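Local coordinates for aspartokinase (Synechocystis, PDB 3L76), which probably catalyses the ATP-dependent phosphorylation of aspartate, the first step toward threonine and lysine, and binds both of these amino acids at its ACT domains, at residues A[384-389]-A[476-481]; A[449-454]-A[488-493]. All blocks are in the same frame, centred on the assembly; numbering follows the deposited sequence.

Contact 1. Residues A[384-389]-A[476-481]; sequences VNIEMI and IIQSQR. With THR (threonine), chain D.
The backbones of I389 and Q478 form an antiparallel hydrogen-bonded pair: I389 N donates to Q478 O (2.9 Å), and Q478 N returns a bond to I389 O (3.1 Å). Beyond this pair, the side-chain amide of Q478 takes over. With CG anti to the backbone N (chi1 174°), the chain runs extended and brings its amide up to the carbonyls of I386 and E387. Q478 NE2 reaches E387 O at 2.9 Å, nearly straight at N-H and in the amide's own plane, but above the plane of the carbonyl. A weak bond to I386 O is added. The same amide grips the bound threonine: NE2 donates to its OG1, which in turn donates to Q478 OE1 at 2.7 Å. N385 OD1 and I386 O accept from the threonine N, while I386 N holds its O. With an alanine in place of Q478, the threonine hydroxyl would probably lose both amide partners and E387 O this donor. I389 CD1 packs against the Q478 amide, 3.4 Å from Q478 OE1; the apolar contact here is I389 CG2 with I476 CG2 (3.9 Å). M388 SD approaches Q480 NE2, which bonds S479 OG; Q480 OE1 turns to K272. Strand 395-401 borders the first segment, where E387 and M388 face V399 in a classic beta bulge; helix 371-381 packs on I386 and I476, and strand 311-318 on M388, S479 and Q480.

Contact 2. Residues A[449-454]-A[488-493]; sequences IRHVPD and TPCRDI. With THR (threonine), chain D.
D454 binds R491 with its carboxylate and P489 with its backbone, just past the end of strand 449-453. D454 CB packs on C490 CA (3.8 Å), while D454 N donates to P489 O. CG, anti to the backbone N (chi1 -172°), carries the carboxylate over to the arginine, whose guanidinium plane stands 85° from it. D454 OD1 accepts from R491 NE at 3.1 Å, meeting the guanidinium at its edge while the donor sits above the carboxylate plane. D454 OD1 also accepts from the ammonium N of the bound threonine at 2.7 Å, and from N385 ND2. OD2 has R491 NH2 through a weak bond and R481 NE in a second salt bridge; R491 NH1 turns to S479 O. Two arginines and the threonine ammonium gathered here probably favour the charged carboxylate.

Between the strands, I449 and I493 exchange backbone bonds as an antiparallel hydrogen-bonded pair, as do V452 and R491. The register slips by one residue between them, a beta bulge in which H451 adopts a left-handed backbone conformation (phi 69°). D492 serves this bulge: D492 OD1 accepts from H451 N (2.9 Å), and D492 OD2 forms a salt bridge with R450 NH1 (3.0 Å), which also bonds H307 O. C490 SG lies obliquely against the H451 ring, 4.2 Å from its centroid. On the face of V452 and I493, V452 CG2 meets I493 CD1, and V452 CG1 touches the threonine methyl CG2 (3.8 Å). Helix 458-468 covers that face through M458, L462 and F463, and strand 475-479 flanks 490-493 with Q478 against R491 and I493.

Contacts 1 and 2 have centres about 9 Å apart and line the same threonine site. Along the chain their segments alternate: 384-389, 449-454, 476-481, 488-493. Strands 475-479 and 490-498 are neighbours in an antiparallel sheet, to which 388-391 adds on one side and 437-453 on the other. The segment 384-389 comes from the ACT domain at 358-416, the other three from that at 446-516, so the effector is held where two ACT domains of one chain meet. The contacts also touch directly, R491 CD of contact 2 packing on E387 O of contact 1. The arrangement is consistent with threonine sensing through ACT-domain pairing.

Contact 1. Residues A[384-389]-A[476-481]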
ATOM      1  N   VAL A 384       6.219 -47.986  15.478  1.00 41.44           N
ATOM      2  CA  VAL A 384       5.164 -48.733  14.794  1.00 33.96           C
ATOM      3  C   VAL A 384       5.425 -48.883  13.299  1.00 52.58           C
ATOM      4  O   VAL A 384       5.712 -47.908  12.607  1.00 24.72           O
ATOM      5  CB  VAL A 384       3.709 -48.230  15.108  1.00 28.28           C
ATOM      6  CG1 VAL A 384       3.699 -47.266  16.281  1.00 26.08           C
ATOM      7  CG2 VAL A 384       3.043 -47.633  13.904  1.00 32.90           C
ATOM      8  N   ASN A 385       5.354 -50.129  12.833  1.00 38.30           N
ATOM      9  CA  ASN A 385       5.610 -50.464  11.447  1.00 37.89           C
ATOM     10  C   ASN A 385       4.390 -50.184  10.578  1.00 34.59           C
ATOM     11  O   ASN A 385       3.265 -50.495  10.962  1.00 34.62           O
ATOM     12  CB  ASN A 385       6.001 -51.948  11.319  1.00 27.19           C
ATOM     13  CG  ASN A 385       6.325 -52.340   9.887  1.00 40.89           C
ATOM     14  OD1 ASN A 385       7.354 -51.945   9.347  1.00 30.12           O
ATOM     15  ND2 ASN A 385       5.430 -53.098   9.258  1.00 35.98           N
ATOM     16  N   ILE A 386       4.625 -49.618   9.397  1.00 31.61           N
ATOM     17  CA  ILE A 386       3.558 -49.349   8.444  1.00 25.17           C
ATOM     18  C   ILE A 386       3.416 -50.520   7.467  1.00 29.37           C
ATOM     19  O   ILE A 386       4.352 -50.857   6.758  1.00 24.42           O
ATOM     20  CB  ILE A 386       3.842 -48.061   7.647  1.00 27.18           C
ATOM     21  CG1 ILE A 386       4.146 -46.904   8.602  1.00 23.99           C
ATOM     22  CG2 ILE A 386       2.677 -47.763   6.684  1.00 14.96           C
ATOM     23  CD1 ILE A 386       4.659 -45.659   7.930  1.00 22.39           C
ATOM     24  N   GLU A 387       2.230 -51.111   7.421  1.00 22.60           N
ATOM     25  CA  GLU A 387       1.980 -52.280   6.597  1.00 26.94           C
ATOM     26  C   GLU A 387       1.498 -51.878   5.219  1.00 30.25           C
ATOM     27  O   GLU A 387       2.078 -52.265   4.219  1.00 35.21           O
ATOM     28  CB  GLU A 387       0.976 -53.214   7.275  1.00 14.83           C
ATOM     29  CG  GLU A 387       1.465 -53.736   8.608  1.00 31.59           C
ATOM     30  CD  GLU A 387       0.561 -54.793   9.218  1.00 40.92           C
ATOM     31  OE1 GLU A 387      -0.336 -55.302   8.513  1.00 37.63           O
ATOM     32  OE2 GLU A 387       0.756 -55.103  10.415  1.00 41.83           O
ATOM     33  N   MET A 388       0.444 -51.080   5.170  1.00 30.71           N
ATOM     34  CA  MET A 388      -0.063 -50.589   3.908  1.00 22.35           C
ATOM     35  C   MET A 388      -0.227 -49.062   3.902  1.00 29.70           C
ATOM     36  O   MET A 388      -0.322 -48.437   4.958  1.00 25.42           O
ATOM     37  CB  MET A 388      -1.388 -51.274   3.590  1.00 20.12           C
ATOM     38  CG  MET A 388      -1.250 -52.760   3.335  1.00 28.21           C
ATOM     39  SD  MET A 388      -2.651 -53.428   2.415  1.00 32.96           S
ATOM     40  CE  MET A 388      -3.948 -53.318   3.641  1.00 29.57           C
ATOM     41  N   ILE A 389      -0.290 -48.485   2.703  1.00 27.15           N
ATOM     42  CA  ILE A 389      -0.432 -47.046   2.530  1.00 19.20           C
ATOM     43  C   ILE A 389      -1.328 -46.687   1.366  1.00 29.84           C
ATOM     44  O   ILE A 389      -1.199 -47.253   0.286  1.00 31.97           O
ATOM     45  CB  ILE A 389       0.944 -46.317   2.315  1.00 31.92           C
ATOM     46  CG1 ILE A 389       1.924 -46.652   3.435  1.00 32.20           C
ATOM     47  CG2 ILE A 389       0.760 -44.784   2.262  1.00 17.88           C
ATOM     48  CD1 ILE A 389       3.332 -46.162   3.173  1.00 28.03           C
ATOM     49  N   ILE A 476       1.028 -41.980  -2.696  1.00 38.61           N
ATOM     50  CA  ILE A 476       1.865 -43.043  -2.160  1.00 42.13           C
ATOM     51  C   ILE A 476       1.015 -44.289  -1.971  1.00 39.34           C
ATOM     52  O   ILE A 476      -0.033 -44.239  -1.322  1.00 32.34           O
ATOM     53  CB  ILE A 476       2.474 -42.677  -0.818  1.00 25.57           C
ATOM     54  CG1 ILE A 476       3.098 -41.286  -0.882  1.00 25.70           C
ATOM     55  CG2 ILE A 476       3.494 -43.753  -0.385  1.00 21.32           C
ATOM     56  CD1 ILE A 476       3.634 -40.802   0.434  1.00 22.39           C
ATOM     57  N   ILE A 477       1.464 -45.394  -2.557  1.00 28.90           N
ATOM     58  CA  ILE A 477       0.759 -46.667  -2.456  1.00 17.67           C
ATOM     59  C   ILE A 477       1.698 -47.782  -2.034  1.00 29.12           C
ATOM     60  O   ILE A 477       2.776 -47.972  -2.595  1.00 32.27           O
ATOM     61  CB  ILE A 477       0.124 -47.054  -3.774  1.00 28.14           C
ATOM     62  CG1 ILE A 477      -0.593 -45.845  -4.391  1.00 34.76           C
ATOM     63  CG2 ILE A 477      -0.824 -48.191  -3.562  1.00 33.33           C
ATOM     64  CD1 ILE A 477      -1.261 -46.139  -5.737  1.00 36.47           C
ATOM     65  N   GLN A 478       1.285 -48.510  -1.012  1.00 36.65           N
ATOM     66  CA  GLN A 478       2.086 -49.601  -0.494  1.00 21.38           C
ATOM     67  C   GLN A 478       1.139 -50.713  -0.074  1.00 40.24           C
ATOM     68  O   GLN A 478       0.171 -50.475   0.653  1.00 38.78           O
ATOM     69  CB  GLN A 478       2.960 -49.127   0.673  1.00 20.07           C
ATOM     70  CG  GLN A 478       3.728 -50.238   1.362  1.00 19.38           C
ATOM     71  CD  GLN A 478       4.471 -49.747   2.583  1.00 35.09           C
ATOM     72  OE1 GLN A 478       5.304 -48.848   2.496  1.00 22.78           O
ATOM     73  NE2 GLN A 478       4.177 -50.343   3.735  1.00 31.11           N
ATOM     74  N   SER A 479       1.398 -51.926  -0.558  1.00 42.61           N
ATOM     75  CA  SER A 479       0.472 -53.030  -0.326  1.00 31.10           C
ATOM     76  C   SER A 479       1.134 -54.231   0.352  1.00 37.39           C
ATOM     77  O   SER A 479       1.554 -54.151   1.507  1.00 35.05           O
ATOM     78  CB  SER A 479      -0.224 -53.427  -1.627  1.00 17.37           C
ATOM     79  OG  SER A 479      -1.320 -54.275  -1.363  1.00 46.19           O
ATOM     80  N   GLN A 480       1.246 -55.342  -0.361  1.00 34.70           N
ATOM     81  CA  GLN A 480       1.707 -56.579   0.279  1.00 39.14           C
ATOM     82  C   GLN A 480       3.222 -56.679   0.444  1.00 27.71           C
ATOM     83  O   GLN A 480       3.991 -55.909  -0.138  1.00 36.21           O
ATOM     84  CB  GLN A 480       1.166 -57.794  -0.479  1.00 26.52           C
ATOM     85  CG  GLN A 480      -0.380 -57.811  -0.570  1.00 17.74           C
ATOM     86  CD  GLN A 480      -1.008 -57.520   0.784  1.00 41.99           C
ATOM     87  OE1 GLN A 480      -1.017 -58.369   1.675  1.00 39.82           O
ATOM     88  NE2 GLN A 480      -1.523 -56.311   0.950  1.00 35.58           N
ATOM     89  N   ARG A 481       3.653 -57.631   1.260  1.00 36.70           N
ATOM     90  CA  ARG A 481       5.050 -58.051   1.233  1.00 45.09           C
ATOM     91  C   ARG A 481       5.406 -58.678  -0.121  1.00 39.62           C
ATOM     92  O   ARG A 481       4.596 -59.383  -0.731  1.00 26.65           O
ATOM     93  CB  ARG A 481       5.342 -59.024   2.358  1.00 23.44           C
ATOM     94  CG  ARG A 481       5.306 -58.348   3.707  1.00 48.85           C
ATOM     95  CD  ARG A 481       5.681 -59.280   4.834  1.00 28.75           C
ATOM     96  NE  ARG A 481       6.173 -58.544   5.994  1.00 55.95           N
ATOM     97  CZ  ARG A 481       6.591 -59.113   7.121  1.00 73.92           C
ATOM     98  NH1 ARG A 481       6.579 -60.435   7.248  1.00 76.67           N
ATOM     99  NH2 ARG A 481       7.028 -58.359   8.125  1.00 64.96           N
TER
HETATM  100  N   THR D 602       7.288 -50.982   6.823  1.00 29.24           N
HETATM  101  CA  THR D 602       8.113 -49.862   6.374  1.00 33.77           C
HETATM  102  C   THR D 602       7.997 -48.713   7.361  1.00 48.13           C
HETATM  103  O   THR D 602       7.154 -48.752   8.276  1.00 29.84           O
HETATM  104  CB  THR D 602       7.707 -49.355   4.983  1.00 25.74           C
HETATM  105  OG1 THR D 602       6.342 -48.906   5.018  1.00 29.58           O
HETATM  106  CG2 THR D 602       7.880 -50.463   3.925  1.00 25.45           C
HETATM  107  OXT THR D 602       8.756 -47.740   7.248  1.00 34.63           O

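Contact 2. Residues A[449-454]-A[488-493]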
ATOM      1  N   ILE A 449       9.897 -47.743  -5.696  1.00 35.97           N
ATOM      2  CA  ILE A 449      11.101 -48.249  -5.114  1.00 30.96           C
ATOM      3  C   ILE A 449      10.888 -49.705  -4.662  1.00 41.58           C
ATOM      4  O   ILE A 449      10.173 -49.990  -3.707  1.00 50.94           O
ATOM      5  CB  ILE A 449      11.701 -47.235  -4.086  1.00 39.75           C
ATOM      6  CG1 ILE A 449      12.213 -47.928  -2.851  1.00 23.69           C
ATOM      7  CG2 ILE A 449      10.729 -46.088  -3.776  1.00 39.54           C
ATOM      8  CD1 ILE A 449      13.514 -48.656  -3.091  1.00 67.26           C
ATOM      9  N   ARG A 450      11.480 -50.626  -5.418  1.00 49.74           N
ATOM     10  CA  ARG A 450      11.333 -52.063  -5.183  1.00 37.94           C
ATOM     11  C   ARG A 450      12.070 -52.515  -3.920  1.00 45.05           C
ATOM     12  O   ARG A 450      13.202 -52.108  -3.675  1.00 45.08           O
ATOM     13  CB  ARG A 450      11.877 -52.868  -6.373  1.00 27.54           C
ATOM     14  CG  ARG A 450      11.218 -52.638  -7.739  1.00 24.64           C
ATOM     15  CD  ARG A 450       9.944 -53.415  -7.896  1.00 33.98           C
ATOM     16  NE  ARG A 450       9.429 -53.341  -9.258  1.00 38.61           N
ATOM     17  CZ  ARG A 450       8.235 -53.804  -9.616  1.00 53.60           C
ATOM     18  NH1 ARG A 450       7.448 -54.361  -8.709  1.00 34.78           N
ATOM     19  NH2 ARG A 450       7.820 -53.707 -10.873  1.00 44.86           N
ATOM     20  N   HIS A 451      11.416 -53.349  -3.119  1.00 36.37           N
ATOM     21  CA  HIS A 451      12.081 -54.055  -2.025  1.00 51.06           C
ATOM     22  C   HIS A 451      12.546 -53.202  -0.853  1.00 41.93           C
ATOM     23  O   HIS A 451      13.692 -53.309  -0.424  1.00 40.83           O
ATOM     24  CB  HIS A 451      13.254 -54.889  -2.552  1.00 40.53           C
ATOM     25  CG  HIS A 451      12.825 -56.069  -3.359  1.00 58.08           C
ATOM     26  ND1 HIS A 451      11.619 -56.703  -3.156  1.00 80.37           N
ATOM     27  CD2 HIS A 451      13.430 -56.731  -4.368  1.00 75.76           C
ATOM     28  CE1 HIS A 451      11.504 -57.707  -4.004  1.00 40.71           C
ATOM     29  NE2 HIS A 451      12.590 -57.747  -4.748  1.00 48.98           N
ATOM     30  N   VAL A 452      11.649 -52.387  -0.315  1.00 37.98           N
ATOM     31  CA  VAL A 452      11.966 -51.618   0.877  1.00 37.79           C
ATOM     32  C   VAL A 452      11.837 -52.558   2.056  1.00 40.89           C
ATOM     33  O   VAL A 452      10.809 -53.229   2.205  1.00 38.23           O
ATOM     34  CB  VAL A 452      11.011 -50.395   1.047  1.00 48.07           C
ATOM     35  CG1 VAL A 452      11.290 -49.655   2.344  1.00 35.23           C
ATOM     36  CG2 VAL A 452      11.131 -49.441  -0.126  1.00 27.28           C
ATOM     37  N   PRO A 453      12.888 -52.636   2.883  1.00 33.94           N
ATOM     38  CA  PRO A 453      12.836 -53.455   4.102  1.00 32.69           C
ATOM     39  C   PRO A 453      11.594 -53.123   4.922  1.00 43.49           C
ATOM     40  O   PRO A 453      11.357 -51.952   5.241  1.00 42.71           O
ATOM     41  CB  PRO A 453      14.100 -53.032   4.865  1.00 27.29           C
ATOM     42  CG  PRO A 453      15.044 -52.559   3.804  1.00 26.35           C
ATOM     43  CD  PRO A 453      14.163 -51.909   2.755  1.00 42.35           C
ATOM     44  N   ASP A 454      10.799 -54.139   5.234  1.00 31.19           N
ATOM     45  CA  ASP A 454       9.552 -53.927   5.947  1.00 37.00           C
ATOM     46  C   ASP A 454       9.790 -53.762   7.464  1.00 32.21           C
ATOM     47  O   ASP A 454       9.422 -54.613   8.272  1.00 35.09           O
ATOM     48  CB  ASP A 454       8.545 -55.048   5.632  1.00 27.34           C
ATOM     49  CG  ASP A 454       7.158 -54.762   6.204  1.00 42.73           C
ATOM     50  OD1 ASP A 454       6.836 -53.574   6.340  1.00 33.98           O
ATOM     51  OD2 ASP A 454       6.389 -55.696   6.521  1.00 37.96           O
ATOM     52  N   THR A 488      15.185 -61.168   4.537  1.00 64.62           N
ATOM     53  CA  THR A 488      14.409 -60.234   5.332  1.00 76.48           C
ATOM     54  C   THR A 488      13.267 -59.652   4.515  1.00 51.42           C
ATOM     55  O   THR A 488      13.454 -59.219   3.383  1.00 47.97           O
ATOM     56  CB  THR A 488      15.280 -59.120   5.898  1.00 76.59           C
ATOM     57  OG1 THR A 488      16.071 -58.574   4.843  1.00 64.91           O
ATOM     58  CG2 THR A 488      16.198 -59.674   6.993  1.00 72.98           C
ATOM     59  N   PRO A 489      12.068 -59.672   5.093  1.00 38.65           N
ATOM     60  CA  PRO A 489      10.818 -59.208   4.484  1.00 42.64           C
ATOM     61  C   PRO A 489      10.898 -57.779   3.966  1.00 43.05           C
ATOM     62  O   PRO A 489      11.695 -56.979   4.463  1.00 30.62           O
ATOM     63  CB  PRO A 489       9.810 -59.290   5.635  1.00 34.98           C
ATOM     64  CG  PRO A 489      10.366 -60.326   6.542  1.00 58.34           C
ATOM     65  CD  PRO A 489      11.863 -60.239   6.435  1.00 32.43           C
ATOM     66  N   CYS A 490      10.050 -57.468   2.987  1.00 24.06           N
ATOM     67  CA  CYS A 490      10.087 -56.181   2.321  1.00 30.65           C
ATOM     68  C   CYS A 490       8.818 -55.943   1.484  1.00 35.89           C
ATOM     69  O   CYS A 490       8.080 -56.883   1.178  1.00 23.73           O
ATOM     70  CB  CYS A 490      11.341 -56.097   1.451  1.00 43.66           C
ATOM     71  SG  CYS A 490      11.282 -57.248   0.071  1.00 52.61           S
ATOM     72  N   ARG A 491       8.564 -54.679   1.137  1.00 38.08           N
ATOM     73  CA  ARG A 491       7.416 -54.313   0.321  1.00 33.54           C
ATOM     74  C   ARG A 491       7.901 -53.319  -0.728  1.00 23.49           C
ATOM     75  O   ARG A 491       8.901 -52.661  -0.520  1.00 32.50           O
ATOM     76  CB  ARG A 491       6.318 -53.669   1.178  1.00 14.77           C
ATOM     77  CG  ARG A 491       5.807 -54.499   2.339  1.00 35.96           C
ATOM     78  CD  ARG A 491       4.748 -53.737   3.167  1.00 26.79           C
ATOM     79  NE  ARG A 491       4.533 -54.395   4.453  1.00 34.25           N
ATOM     80  CZ  ARG A 491       3.539 -55.236   4.711  1.00 41.05           C
ATOM     81  NH1 ARG A 491       2.626 -55.493   3.783  1.00 19.29           N
ATOM     82  NH2 ARG A 491       3.451 -55.810   5.905  1.00 26.63           N
ATOM     83  N   ASP A 492       7.205 -53.238  -1.853  1.00 29.24           N
ATOM     84  CA  ASP A 492       7.449 -52.210  -2.839  1.00 31.98           C
ATOM     85  C   ASP A 492       6.688 -50.968  -2.431  1.00 51.90           C
ATOM     86  O   ASP A 492       5.604 -51.060  -1.853  1.00 48.76           O
ATOM     87  CB  ASP A 492       6.967 -52.668  -4.213  1.00 34.46           C
ATOM     88  CG  ASP A 492       7.776 -53.819  -4.765  1.00 44.11           C
ATOM     89  OD1 ASP A 492       8.892 -54.070  -4.255  1.00 45.37           O
ATOM     90  OD2 ASP A 492       7.290 -54.460  -5.722  1.00 46.11           O
ATOM     91  N   ILE A 493       7.258 -49.806  -2.728  1.00 42.52           N
ATOM     92  CA  ILE A 493       6.586 -48.544  -2.475  1.00 22.71           C
ATOM     93  C   ILE A 493       6.529 -47.776  -3.775  1.00 32.94           C
ATOM     94  O   ILE A 493       7.562 -47.475  -4.351  1.00 34.31           O
ATOM     95  CB  ILE A 493       7.323 -47.688  -1.406  1.00 38.88           C
ATOM     96  CG1 ILE A 493       7.343 -48.405  -0.058  1.00 30.88           C
ATOM     97  CG2 ILE A 493       6.670 -46.299  -1.260  1.00 21.92           C
ATOM     98  CD1 ILE A 493       7.983 -47.592   1.058  1.00 27.23           C
TER
HETATM   99  N   THR D 602       7.288 -50.982   6.823  1.00 29.24           N
HETATM  100  CA  THR D 602       8.113 -49.862   6.374  1.00 33.77           C
HETATM  101  C   THR D 602       7.997 -48.713   7.361  1.00 48.13           C
HETATM  102  O   THR D 602       7.154 -48.752   8.276  1.00 29.84           O
HETATM  103  CB  THR D 602       7.707 -49.355   4.983  1.00 25.74           C
HETATM  104  OG1 THR D 602       6.342 -48.906   5.018  1.00 29.58           O
HETATM  105  CG2 THR D 602       7.880 -50.463   3.925  1.00 25.45           C
HETATM  106  OXT THR D 602       8.756 -47.740   7.248  1.00 34.63           O